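Local atomic coordinates of Uly1 (Catenovulum maritimum, PDB entry 7DRQ), a protein that probably cleaves the green-algal polysaccharide ulvan by beta-elimination, as a calcium-binding member of polysaccharide lyase family 24. Residues 114-119 with 231-236; 187-192 with 238-243; 443-448 with 459-464. All coordinates share one frame; numbering follows the deposited sequence.

Contact 1 (114-119 with 231-236); sequences AISPKD and NKYLAE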
ATOM      1  N   ALA A 114       1.418   7.128   9.351  1.00 10.83           N
ATOM      2  CA  ALA A 114       0.822   8.408   8.996  1.00  9.87           C
ATOM      3  C   ALA A 114       1.021   9.409  10.125  1.00 11.34           C
ATOM      4  O   ALA A 114       1.116   9.037  11.300  1.00 11.86           O
ATOM      5  CB  ALA A 114      -0.681   8.285   8.706  1.00 10.98           C
ATOM      6  N   ILE A 115       1.062  10.685   9.752  1.00 10.13           N
ATOM      7  CA  ILE A 115       1.021  11.812  10.686  1.00  9.44           C
ATOM      8  C   ILE A 115      -0.312  12.532  10.503  1.00 13.03           C
ATOM      9  O   ILE A 115      -0.734  12.772   9.368  1.00 13.42           O
ATOM     10  CB  ILE A 115       2.196  12.777  10.436  1.00 11.04           C
ATOM     11  CG1 ILE A 115       3.530  12.026  10.366  1.00 13.47           C
ATOM     12  CG2 ILE A 115       2.225  13.871  11.501  1.00 12.64           C
ATOM     13  CD1 ILE A 115       3.888  11.305  11.627  1.00 13.19           C
ATOM     14  N   SER A 116      -0.988  12.865  11.610  1.00 10.17           N
ATOM     15  CA  SER A 116      -2.092  13.826  11.524  1.00 11.52           C
ATOM     16  C   SER A 116      -1.524  15.233  11.449  1.00 12.71           C
ATOM     17  O   SER A 116      -0.839  15.661  12.378  1.00 12.17           O
ATOM     18  CB  SER A 116      -3.020  13.748  12.724  1.00  9.70           C
ATOM     19  OG  SER A 116      -3.938  14.853  12.673  1.00 11.08           O
ATOM     20  N   PRO A 117      -1.794  15.989  10.388  1.00 13.36           N
ATOM     21  CA  PRO A 117      -1.320  17.379  10.351  1.00 18.05           C
ATOM     22  C   PRO A 117      -2.069  18.280  11.322  1.00 15.64           C
ATOM     23  O   PRO A 117      -1.653  19.425  11.519  1.00 16.07           O
ATOM     24  CB  PRO A 117      -1.558  17.796   8.890  1.00 18.81           C
ATOM     25  CG  PRO A 117      -1.839  16.505   8.150  1.00 20.01           C
ATOM     26  CD  PRO A 117      -2.500  15.619   9.155  1.00 15.21           C
ATOM     27  N   LYS A 118      -3.143  17.787  11.945  1.00 15.17           N
ATOM     28  CA  LYS A 118      -3.894  18.595  12.896  1.00 14.29           C
ATOM     29  C   LYS A 118      -3.257  18.558  14.281  1.00 15.60           C
ATOM     30  O   LYS A 118      -2.826  19.593  14.797  1.00 16.25           O
ATOM     31  CB  LYS A 118      -5.351  18.137  12.934  1.00 15.77           C
ATOM     32  CG  LYS A 118      -6.112  18.567  11.687  1.00 17.72           C
ATOM     33  CD  LYS A 118      -7.463  17.879  11.586  1.00 24.01           C
ATOM     34  CE  LYS A 118      -8.349  18.572  10.570  1.00 26.07           C
ATOM     35  NZ  LYS A 118      -7.701  19.797  10.030  1.00 32.75           N
ATOM     36  N   ASP A 119      -3.147  17.377  14.890  1.00 12.11           N
ATOM     37  CA  ASP A 119      -2.614  17.294  16.248  1.00 11.78           C
ATOM     38  C   ASP A 119      -1.236  16.648  16.318  1.00 10.44           C
ATOM     39  O   ASP A 119      -0.754  16.369  17.420  1.00 12.12           O
ATOM     40  CB  ASP A 119      -3.595  16.561  17.174  1.00 12.84           C
ATOM     41  CG  ASP A 119      -3.814  15.101  16.789  1.00 14.01           C
ATOM     42  OD1 ASP A 119      -3.164  14.600  15.843  1.00 11.84           O
ATOM     43  OD2 ASP A 119      -4.645  14.450  17.454  1.00 12.12           O
ATOM     44  N   ASN A 231     -11.898   4.888   7.107  1.00 12.29           N
ATOM     45  CA  ASN A 231     -12.349   5.694   8.228  1.00 12.59           C
ATOM     46  C   ASN A 231     -11.566   7.001   8.232  1.00 12.60           C
ATOM     47  O   ASN A 231     -10.718   7.246   7.368  1.00 12.00           O
ATOM     48  CB  ASN A 231     -12.210   4.938   9.558  1.00 10.43           C
ATOM     49  CG  ASN A 231     -10.776   4.508   9.842  1.00 12.12           C
ATOM     50  OD1 ASN A 231      -9.847   4.874   9.126  1.00 12.19           O
ATOM     51  ND2 ASN A 231     -10.597   3.720  10.899  1.00 11.07           N
ATOM     52  N   LYS A 232     -11.867   7.844   9.212  1.00 11.09           N
ATOM     53  CA  LYS A 232     -11.278   9.169   9.320  1.00 12.80           C
ATOM     54  C   LYS A 232     -10.783   9.371  10.741  1.00 13.91           C
ATOM     55  O   LYS A 232     -11.410   8.912  11.703  1.00 13.69           O
ATOM     56  CB  LYS A 232     -12.287  10.266   8.933  1.00 15.29           C
ATOM     57  CG  LYS A 232     -11.792  11.688   9.213  1.00 17.13           C
ATOM     58  CD  LYS A 232     -12.711  12.760   8.638  1.00 19.39           C
ATOM     59  CE  LYS A 232     -13.997  12.884   9.420  1.00 30.93           C
ATOM     60  NZ  LYS A 232     -14.873  13.959   8.853  1.00 35.47           N
ATOM     61  N   TYR A 233      -9.647  10.044  10.865  1.00 12.80           N
ATOM     62  CA  TYR A 233      -9.113  10.383  12.172  1.00 11.67           C
ATOM     63  C   TYR A 233      -9.839  11.606  12.717  1.00 14.10           C
ATOM     64  O   TYR A 233      -9.956  12.631  12.038  1.00 12.58           O
ATOM     65  CB  TYR A 233      -7.611  10.645  12.075  1.00 12.42           C
ATOM     66  CG  TYR A 233      -7.021  11.011  13.404  1.00 13.11           C
ATOM     67  CD1 TYR A 233      -7.174  10.168  14.504  1.00 10.79           C
ATOM     68  CD2 TYR A 233      -6.365  12.223  13.580  1.00 12.04           C
ATOM     69  CE1 TYR A 233      -6.661  10.505  15.726  1.00 10.64           C
ATOM     70  CE2 TYR A 233      -5.848  12.575  14.807  1.00 11.83           C
ATOM     71  CZ  TYR A 233      -6.002  11.712  15.880  1.00 12.70           C
ATOM     72  OH  TYR A 233      -5.492  12.059  17.105  1.00 13.35           O
ATOM     73  N   LEU A 234     -10.346  11.493  13.938  1.00 13.60           N
ATOM     74  CA  LEU A 234     -11.064  12.592  14.584  1.00 12.44           C
ATOM     75  C   LEU A 234     -10.096  13.231  15.574  1.00 14.77           C
ATOM     76  O   LEU A 234     -10.021  12.831  16.737  1.00 18.32           O
ATOM     77  CB  LEU A 234     -12.328  12.077  15.257  1.00 11.64           C
ATOM     78  CG  LEU A 234     -13.237  11.230  14.357  1.00 17.26           C
ATOM     79  CD1 LEU A 234     -14.426  10.683  15.151  1.00 16.11           C
ATOM     80  CD2 LEU A 234     -13.710  12.041  13.147  1.00 17.66           C
ATOM     81  N   ALA A 235      -9.343  14.232  15.103  1.00 13.85           N
ATOM     82  CA  ALA A 235      -8.302  14.832  15.938  1.00 17.47           C
ATOM     83  C   ALA A 235      -8.881  15.431  17.212  1.00 18.88           C
ATOM     84  O   ALA A 235      -8.243  15.392  18.274  1.00 20.78           O
ATOM     85  CB  ALA A 235      -7.543  15.901  15.150  1.00 16.05           C
ATOM     86  N   GLU A 236     -10.088  15.991  17.132  1.00 15.94           N
ATOM     87  CA  GLU A 236     -10.680  16.599  18.313  1.00 20.78           C
ATOM     88  C   GLU A 236     -11.060  15.568  19.370  1.00 22.37           C
ATOM     89  O   GLU A 236     -11.253  15.937  20.534  1.00 20.01           O
ATOM     90  CB  GLU A 236     -11.898  17.429  17.906  1.00 21.64           C
ATOM     91  CG  GLU A 236     -13.187  16.643  17.813  1.00 25.66           C
ATOM     92  CD  GLU A 236     -13.345  15.889  16.498  1.00 32.83           C
ATOM     93  OE1 GLU A 236     -12.396  15.867  15.670  1.00 25.07           O
ATOM     94  OE2 GLU A 236     -14.444  15.321  16.299  1.00 32.10           O
TER
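The polar part of this contact is a single short bond, in which the phenol OH of Y233 donates to OD2 of D119 at 2.6 Å. The carboxylate receives it through the syn lone pair of OD2, and its plane is turned 53° from that of the ring. The two side chains approach from opposite directions. Y233 has CG anti to the backbone N (chi1 179°), which carries the ring out from strand 225-234 toward the turn that follows strand 111-115. In D119 a chi1 of 64° sets CG between the backbone N and C, which brings the carboxylate to the Y233 hydroxyl. Its other oxygen, OD1, has a partner in T121 OG1, so the carboxylate is held through both oxygens, which restricts its rotation.

Van der Waals contacts lie beside this bond. S116 comes up at the edge of the Y233 ring, near its plane, with OG 3.7 Å from CE2. Farther out, the methyl CB of A235 lies 3.8 Å from CB of K118, while the K118 chain runs on to D211, whose carbonyl O binds NZ. The ring is also met edge-to-face by H123.

Within the turn itself, S116 OG accepts from the backbone N of K118 (3.1 Å), forming an ST turn. This bond helps to keep the serine oxygen beside the tyrosine edge. S116 OG also lies 3.3 Å from D119 OD1, at most a weak bond.

Strands 111-115 and 225-234 belong to different sheets, and the contact sets the turn leaving an edge strand of one against the end of a strand in the other. Such packing between blades is characteristic of a beta-propeller, here the seven-bladed form known for family 24 lyases.

Contact 2 (187-192 with 238-243); sequences LTMTGI and GKWSHF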
ATOM      1  N   LEU A 187      -6.123  -2.989  19.780  1.00 11.76           N
ATOM      2  CA  LEU A 187      -6.955  -3.902  19.009  1.00 12.86           C
ATOM      3  C   LEU A 187      -8.053  -3.180  18.237  1.00 12.23           C
ATOM      4  O   LEU A 187      -8.844  -3.836  17.545  1.00 11.62           O
ATOM      5  CB  LEU A 187      -7.568  -4.940  19.958  1.00 14.77           C
ATOM      6  CG  LEU A 187      -8.062  -6.262  19.378  1.00 15.34           C
ATOM      7  CD1 LEU A 187      -6.930  -6.965  18.636  1.00 13.86           C
ATOM      8  CD2 LEU A 187      -8.617  -7.135  20.492  1.00 13.45           C
ATOM      9  N   THR A 188      -8.106  -1.853  18.341  1.00 10.28           N
ATOM     10  CA  THR A 188      -9.161  -1.023  17.779  1.00 11.15           C
ATOM     11  C   THR A 188      -8.605   0.375  17.559  1.00 12.04           C
ATOM     12  O   THR A 188      -7.648   0.794  18.217  1.00 12.60           O
ATOM     13  CB  THR A 188     -10.396  -0.954  18.703  1.00  9.46           C
ATOM     14  OG1 THR A 188     -11.304   0.052  18.226  1.00 12.04           O
ATOM     15  CG2 THR A 188      -9.983  -0.595  20.140  1.00 15.15           C
HETATM   16  N   MSE A 189      -9.226   1.089  16.623  1.00 12.45           N
HETATM   17  CA  MSE A 189      -8.921   2.492  16.355  1.00 15.42           C
HETATM   18  C   MSE A 189      -9.957   3.458  16.934  1.00 14.12           C
HETATM   19  O   MSE A 189      -9.754   4.676  16.925  1.00 12.01           O
HETATM   20  CB  MSE A 189      -8.831   2.701  14.842  1.00 12.53           C
HETATM   21  CG  MSE A 189      -7.886   1.703  14.182  1.00 10.30           C
HETATM   22 SE   MSE A 189      -7.534   2.193  12.324  0.77 13.21          SE
HETATM   23  CE  MSE A 189      -6.347   3.713  12.627  1.00  9.82           C
ATOM     24  N   THR A 190     -11.079   2.925  17.417  1.00 12.43           N
ATOM     25  CA  THR A 190     -12.194   3.750  17.864  1.00 11.30           C
ATOM     26  C   THR A 190     -12.336   3.798  19.372  1.00 14.30           C
ATOM     27  O   THR A 190     -13.299   4.400  19.873  1.00 13.88           O
ATOM     28  CB  THR A 190     -13.519   3.229  17.294  1.00 15.19           C
ATOM     29  OG1 THR A 190     -13.745   1.917  17.815  1.00 14.66           O
ATOM     30  CG2 THR A 190     -13.505   3.201  15.761  1.00 13.83           C
ATOM     31  N   GLY A 191     -11.447   3.151  20.105  1.00 11.63           N
ATOM     32  CA  GLY A 191     -11.632   3.012  21.532  1.00 16.11           C
ATOM     33  C   GLY A 191     -12.605   1.929  21.936  1.00 15.61           C
ATOM     34  O   GLY A 191     -12.789   1.710  23.140  1.00 15.81           O
ATOM     35  N   ILE A 192     -13.216   1.234  20.977  1.00 14.92           N
ATOM     36  CA  ILE A 192     -14.203   0.190  21.243  1.00 14.70           C
ATOM     37  C   ILE A 192     -13.725  -1.101  20.606  1.00 13.84           C
ATOM     38  O   ILE A 192     -13.520  -1.153  19.387  1.00 13.77           O
ATOM     39  CB  ILE A 192     -15.589   0.565  20.694  1.00 16.18           C
ATOM     40  CG1 ILE A 192     -16.059   1.900  21.275  1.00 19.73           C
ATOM     41  CG2 ILE A 192     -16.589  -0.561  20.967  1.00 17.29           C
ATOM     42  CD1 ILE A 192     -17.269   2.471  20.542  1.00 19.70           C
ATOM     43  N   GLY A 238      -9.251  12.365  19.529  1.00 18.06           N
ATOM     44  CA  GLY A 238      -8.144  11.446  19.750  1.00 15.46           C
ATOM     45  C   GLY A 238      -8.445  10.017  19.355  1.00 14.10           C
ATOM     46  O   GLY A 238      -7.935   9.079  19.982  1.00 15.47           O
ATOM     47  N   LYS A 239      -9.266   9.822  18.334  1.00 14.83           N
ATOM     48  CA  LYS A 239      -9.643   8.480  17.906  1.00 12.23           C
ATOM     49  C   LYS A 239     -10.146   8.562  16.473  1.00 14.05           C
ATOM     50  O   LYS A 239     -10.185   9.636  15.866  1.00 13.20           O
ATOM     51  CB  LYS A 239     -10.696   7.876  18.841  1.00 11.26           C
ATOM     52  CG  LYS A 239     -12.016   8.618  18.845  1.00 18.15           C
ATOM     53  CD  LYS A 239     -12.924   8.077  19.937  1.00 21.74           C
ATOM     54  CE  LYS A 239     -14.356   8.551  19.748  1.00 24.48           C
ATOM     55  NZ  LYS A 239     -15.207   8.077  20.878  1.00 31.17           N
ATOM     56  N   TRP A 240     -10.544   7.412  15.940  1.00 12.07           N
ATOM     57  CA  TRP A 240     -10.989   7.290  14.563  1.00 11.50           C
ATOM     58  C   TRP A 240     -12.476   6.978  14.507  1.00 15.21           C
ATOM     59  O   TRP A 240     -13.055   6.423  15.442  1.00 14.01           O
ATOM     60  CB  TRP A 240     -10.218   6.188  13.842  1.00 13.02           C
ATOM     61  CG  TRP A 240      -8.755   6.476  13.743  1.00 13.02           C
ATOM     62  CD1 TRP A 240      -7.839   6.457  14.766  1.00 12.08           C
ATOM     63  CD2 TRP A 240      -8.034   6.828  12.562  1.00 11.86           C
ATOM     64  NE1 TRP A 240      -6.592   6.776  14.282  1.00 10.13           N
ATOM     65  CE2 TRP A 240      -6.685   7.009  12.935  1.00 12.31           C
ATOM     66  CE3 TRP A 240      -8.397   7.014  11.224  1.00 12.65           C
ATOM     67  CZ2 TRP A 240      -5.690   7.362  12.014  1.00 13.00           C
ATOM     68  CZ3 TRP A 240      -7.406   7.356  10.302  1.00 11.67           C
ATOM     69  CH2 TRP A 240      -6.073   7.536  10.708  1.00 13.21           C
ATOM     70  N   SER A 241     -13.084   7.354  13.390  1.00 13.54           N
ATOM     71  CA  SER A 241     -14.461   6.983  13.122  1.00 14.62           C
ATOM     72  C   SER A 241     -14.570   5.480  12.845  1.00 14.14           C
ATOM     73  O   SER A 241     -13.574   4.775  12.624  1.00 14.95           O
ATOM     74  CB  SER A 241     -14.998   7.788  11.941  1.00 14.32           C
ATOM     75  OG  SER A 241     -14.279   7.473  10.759  1.00 15.72           O
ATOM     76  N   HIS A 242     -15.809   4.992  12.866  1.00 12.85           N
ATOM     77  CA  HIS A 242     -16.097   3.609  12.504  1.00 13.99           C
ATOM     78  C   HIS A 242     -15.790   3.381  11.032  1.00 10.87           C
ATOM     79  O   HIS A 242     -16.093   4.228  10.190  1.00 15.64           O
ATOM     80  CB  HIS A 242     -17.574   3.308  12.785  1.00 14.40           C
ATOM     81  CG  HIS A 242     -17.937   1.853  12.718  1.00 15.58           C
ATOM     82  ND1 HIS A 242     -17.859   1.113  11.558  1.00 14.77           N
ATOM     83  CD2 HIS A 242     -18.436   1.021  13.665  1.00 16.88           C
ATOM     84  CE1 HIS A 242     -18.259  -0.125  11.801  1.00 18.26           C
ATOM     85  NE2 HIS A 242     -18.632  -0.204  13.068  1.00 15.16           N
ATOM     86  N   PHE A 243     -15.175   2.236  10.725  1.00 13.62           N
ATOM     87  CA  PHE A 243     -14.911   1.875   9.334  1.00 14.94           C
ATOM     88  C   PHE A 243     -16.200   1.924   8.521  1.00 16.19           C
ATOM     89  O   PHE A 243     -17.260   1.490   8.978  1.00 15.48           O
ATOM     90  CB  PHE A 243     -14.312   0.468   9.248  1.00 14.57           C
ATOM     91  CG  PHE A 243     -12.805   0.431   9.235  1.00 12.39           C
ATOM     92  CD1 PHE A 243     -12.073   1.229   8.361  1.00 13.91           C
ATOM     93  CD2 PHE A 243     -12.127  -0.422  10.089  1.00 13.75           C
ATOM     94  CE1 PHE A 243     -10.687   1.169   8.345  1.00 10.24           C
ATOM     95  CE2 PHE A 243     -10.743  -0.483  10.092  1.00 11.34           C
ATOM     96  CZ  PHE A 243     -10.017   0.316   9.217  1.00 13.56           C
TER
HETATM   97  O   HOH W   1     -15.879   5.668  19.187  1.00 26.78           O
HETATM   98  O   HOH W   2     -14.457   5.479  22.177  1.00 31.53           O
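M189, present as selenomethionine, and W240 form the tight part of this contact. A bend at chi3 (74°) sets the methyl CE over the indole face, 3.4 Å from the centroid of the five-membered ring, as a CH-pi contact; SE stands higher above the same face and is oblique to the F243 ring. The backbone pins the pair together, W240 N donating to M189 O at 3.0 Å. Nearby, CG2 of T190 presses against W240 O at 3.3 Å. With NE1 of W240 bonded to Y150 OH, the indole is held by its edge as well as its face. An alanine in place of W240 would probably leave the M189 methyl without its aromatic seat and the Y150 hydroxyl without its indole mate.

The other side is loose and wet. K239 stretches alongside with an extended chain, yet its NZ reaches T190 O through two waters, each of which accepts from NZ at 3.0 Å and donates to the carbonyl.

G238 and K239 form a G1 beta bulge opposite L234, opening the edge strand 239-245 of a propeller blade. The Met-aromatic packing fastens to it the long loop that also supplies calcium ligands D173, D183 and K185.

Contact 3 (443-448 with 459-464); sequences SFQKGI and YLLEKG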
ATOM      1  N   SER A 443      23.351   1.110  -7.104  1.00 13.35           N
ATOM      2  CA  SER A 443      22.346   0.243  -7.703  1.00 15.44           C
ATOM      3  C   SER A 443      21.362  -0.195  -6.633  1.00 16.33           C
ATOM      4  O   SER A 443      21.767  -0.602  -5.536  1.00 14.28           O
ATOM      5  CB  SER A 443      22.983  -0.981  -8.359  1.00 23.10           C
ATOM      6  OG  SER A 443      23.421  -0.654  -9.667  1.00 27.17           O
ATOM      7  N   PHE A 444      20.076  -0.115  -6.958  1.00 14.26           N
ATOM      8  CA  PHE A 444      19.016  -0.458  -6.027  1.00 10.89           C
ATOM      9  C   PHE A 444      18.180  -1.601  -6.589  1.00 14.16           C
ATOM     10  O   PHE A 444      18.058  -1.775  -7.806  1.00 14.55           O
ATOM     11  CB  PHE A 444      18.146   0.777  -5.725  1.00 12.09           C
ATOM     12  CG  PHE A 444      18.945   1.946  -5.207  1.00  9.52           C
ATOM     13  CD1 PHE A 444      19.349   1.986  -3.887  1.00 11.12           C
ATOM     14  CD2 PHE A 444      19.334   2.972  -6.055  1.00 12.59           C
ATOM     15  CE1 PHE A 444      20.110   3.057  -3.403  1.00 12.27           C
ATOM     16  CE2 PHE A 444      20.091   4.043  -5.589  1.00 11.94           C
ATOM     17  CZ  PHE A 444      20.475   4.084  -4.256  1.00 12.44           C
ATOM     18  N   GLN A 445      17.616  -2.379  -5.667  1.00 11.82           N
ATOM     19  CA  GLN A 445      16.881  -3.607  -5.923  1.00 12.11           C
ATOM     20  C   GLN A 445      15.373  -3.402  -5.901  1.00 13.63           C
ATOM     21  O   GLN A 445      14.629  -4.168  -6.537  1.00 13.76           O
ATOM     22  CB  GLN A 445      17.276  -4.627  -4.848  1.00 15.22           C
ATOM     23  CG  GLN A 445      16.664  -5.988  -4.931  1.00 19.13           C
ATOM     24  CD  GLN A 445      17.472  -6.983  -4.119  1.00 20.14           C
ATOM     25  OE1 GLN A 445      18.688  -6.838  -3.983  1.00 22.42           O
ATOM     26  NE2 GLN A 445      16.804  -7.987  -3.563  1.00 20.33           N
ATOM     27  N   LYS A 446      14.922  -2.375  -5.191  1.00 10.49           N
ATOM     28  CA  LYS A 446      13.508  -2.129  -4.929  1.00 12.43           C
ATOM     29  C   LYS A 446      13.375  -0.712  -4.404  1.00 11.31           C
ATOM     30  O   LYS A 446      14.243  -0.233  -3.681  1.00  9.77           O
ATOM     31  CB  LYS A 446      12.967  -3.139  -3.907  1.00 13.89           C
ATOM     32  CG  LYS A 446      11.470  -3.063  -3.642  1.00 12.81           C
ATOM     33  CD  LYS A 446      11.093  -3.976  -2.466  1.00 11.58           C
ATOM     34  CE  LYS A 446       9.596  -4.280  -2.443  1.00 14.33           C
ATOM     35  NZ  LYS A 446       8.761  -3.054  -2.248  1.00 11.85           N
ATOM     36  N   GLY A 447      12.284  -0.047  -4.746  1.00 13.39           N
ATOM     37  CA  GLY A 447      12.031   1.260  -4.160  1.00 11.02           C
ATOM     38  C   GLY A 447      10.548   1.500  -4.024  1.00 12.43           C
ATOM     39  O   GLY A 447       9.745   0.941  -4.779  1.00 14.04           O
ATOM     40  N   ILE A 448      10.177   2.311  -3.032  1.00  8.44           N
ATOM     41  CA  ILE A 448       8.816   2.831  -2.958  1.00  9.53           C
ATOM     42  C   ILE A 448       8.859   4.350  -3.026  1.00 12.27           C
ATOM     43  O   ILE A 448       9.774   5.004  -2.513  1.00 12.23           O
ATOM     44  CB  ILE A 448       8.036   2.362  -1.708  1.00 14.77           C
ATOM     45  CG1 ILE A 448       8.703   2.830  -0.427  1.00 16.90           C
ATOM     46  CG2 ILE A 448       7.826   0.840  -1.726  1.00 13.95           C
ATOM     47  CD1 ILE A 448       7.917   2.410   0.835  1.00 16.47           C
ATOM     48  N   TYR A 459      12.417   5.700  -1.423  1.00  9.64           N
ATOM     49  CA  TYR A 459      12.849   4.881  -0.293  1.00 10.77           C
ATOM     50  C   TYR A 459      13.318   3.564  -0.897  1.00 11.55           C
ATOM     51  O   TYR A 459      12.513   2.816  -1.461  1.00 10.80           O
ATOM     52  CB  TYR A 459      11.674   4.729   0.676  1.00 10.47           C
ATOM     53  CG  TYR A 459      11.919   4.045   2.004  1.00 11.21           C
ATOM     54  CD1 TYR A 459      13.193   3.709   2.442  1.00 11.55           C
ATOM     55  CD2 TYR A 459      10.839   3.728   2.824  1.00 11.50           C
ATOM     56  CE1 TYR A 459      13.388   3.075   3.677  1.00 11.80           C
ATOM     57  CE2 TYR A 459      11.017   3.106   4.040  1.00 12.80           C
ATOM     58  CZ  TYR A 459      12.283   2.770   4.465  1.00 11.23           C
ATOM     59  OH  TYR A 459      12.404   2.143   5.691  1.00 12.68           O
ATOM     60  N   LEU A 460      14.611   3.287  -0.798  1.00 10.59           N
ATOM     61  CA  LEU A 460      15.263   2.348  -1.702  1.00 10.82           C
ATOM     62  C   LEU A 460      16.029   1.260  -0.960  1.00 12.47           C
ATOM     63  O   LEU A 460      16.683   1.536   0.044  1.00 12.17           O
ATOM     64  CB  LEU A 460      16.239   3.106  -2.610  1.00  9.91           C
ATOM     65  CG  LEU A 460      15.597   4.060  -3.612  1.00 10.43           C
ATOM     66  CD1 LEU A 460      16.563   5.181  -3.983  1.00 10.58           C
ATOM     67  CD2 LEU A 460      15.143   3.300  -4.865  1.00 12.81           C
ATOM     68  N   LEU A 461      15.966   0.033  -1.479  1.00  9.84           N
ATOM     69  CA  LEU A 461      16.787  -1.084  -1.016  1.00  8.15           C
ATOM     70  C   LEU A 461      18.013  -1.209  -1.921  1.00 11.53           C
ATOM     71  O   LEU A 461      17.873  -1.363  -3.139  1.00 13.53           O
ATOM     72  CB  LEU A 461      15.988  -2.387  -1.034  1.00 10.71           C
ATOM     73  CG  LEU A 461      16.742  -3.694  -0.751  1.00 11.13           C
ATOM     74  CD1 LEU A 461      17.198  -3.747   0.677  1.00 11.82           C
ATOM     75  CD2 LEU A 461      15.835  -4.892  -1.048  1.00 12.03           C
ATOM     76  N   GLU A 462      19.205  -1.152  -1.333  1.00 10.64           N
ATOM     77  CA  GLU A 462      20.417  -1.235  -2.147  1.00 11.65           C
ATOM     78  C   GLU A 462      20.628  -2.657  -2.646  1.00 14.36           C
ATOM     79  O   GLU A 462      20.432  -3.627  -1.911  1.00 15.70           O
ATOM     80  CB  GLU A 462      21.641  -0.766  -1.356  1.00 15.09           C
ATOM     81  CG  GLU A 462      22.958  -0.789  -2.173  1.00 14.41           C
ATOM     82  CD  GLU A 462      24.090  -0.021  -1.478  1.00 17.66           C
ATOM     83  OE1 GLU A 462      24.264  -0.186  -0.250  1.00 18.41           O
ATOM     84  OE2 GLU A 462      24.798   0.764  -2.157  1.00 20.09           O
ATOM     85  N   LYS A 463      21.031  -2.770  -3.910  1.00 12.98           N
ATOM     86  CA  LYS A 463      21.252  -4.054  -4.544  1.00 14.32           C
ATOM     87  C   LYS A 463      22.560  -4.678  -4.073  1.00 15.45           C
ATOM     88  O   LYS A 463      23.481  -3.995  -3.618  1.00 16.74           O
ATOM     89  CB  LYS A 463      21.286  -3.905  -6.061  1.00 21.64           C
ATOM     90  CG  LYS A 463      20.684  -5.091  -6.787  1.00 25.36           C
ATOM     91  CD  LYS A 463      20.317  -4.725  -8.209  1.00 29.44           C
ATOM     92  CE  LYS A 463      21.464  -5.038  -9.147  1.00 34.64           C
ATOM     93  NZ  LYS A 463      21.484  -6.477  -9.528  1.00 38.73           N
ATOM     94  N   GLY A 464      22.629  -5.997  -4.182  1.00 17.84           N
ATOM     95  CA  GLY A 464      23.862  -6.708  -3.912  1.00 20.23           C
ATOM     96  C   GLY A 464      24.071  -7.105  -2.473  1.00 22.46           C
ATOM     97  O   GLY A 464      25.136  -7.651  -2.147  1.00 23.40           O
TER
HETATM   98  O   HOH W   3      25.248   0.349  -4.892  1.00 21.32           O
HETATM   99  O   HOH W   4      20.204  -6.394  -1.831  1.00 21.63           O
HETATM  100  O   HOH W   5      21.058  -7.970  -4.843  1.00 24.18           O
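Strands 446-448 and 459-462 run antiparallel, their axes 4.6 Å apart at 169°, with I448 and Y459 as a hydrogen-bonded pair joined by two bonds and G447 facing L460 as a non-hydrogen-bonded pair. The chain turns a corner at Q445, but the ladder continues: Q445 N donates to L461 O (2.7 Å) and K463 N to S443 O (2.8 Å).

There L460 crosses the F444 ring at about a right angle. L460 CD1 makes a CH-pi contact over one face, 3.9 Å from the centroid and 4° off its normal. L460 CD2 rests 3.8 Å from G447 CA, where a side chain would find no room. These strands form a beta hairpin in the sheet that closes the propeller, where strand 3-15 from the N terminus pairs with strand 469-478.

I448 and Y459 lie side by side: a chi1 of 62°, between the backbone N and carbonyl carbon, turns I448 CG1 to touch Y459 CB at 3.7 Å; the tyrosine OH bonds T63 O. L461 lies along Q445, whose OE1 accepts from two waters, one bridging to E462 O and the other to G464 N. A third water links E462 OE2, also bound by Q442 NE2, with S443 N.

In the fold
Contacts 1 and 2 share one sheet: neighbouring strands 225-234 and 239-245 each supply a segment, and the backbones meet directly, L234 N lying 2.7 Å from K239 O. Y233 and W240 also meet ring to ring, making one continuous patch. Contact 3 lies apart, its centre about 31 Å from that of contact 1 and 35 Å from that of contact 2. All three are only partly buried: Y233 and W240 are buried while K118 is exposed, and in contact 3 F444, Y459, L460 and L461 are buried, K463 and G464 exposed. Side chains dominate contact 1, one backbone bond accompanies aromatic packing in contact 2, and contact 3 rests on a hairpin's backbone ladder.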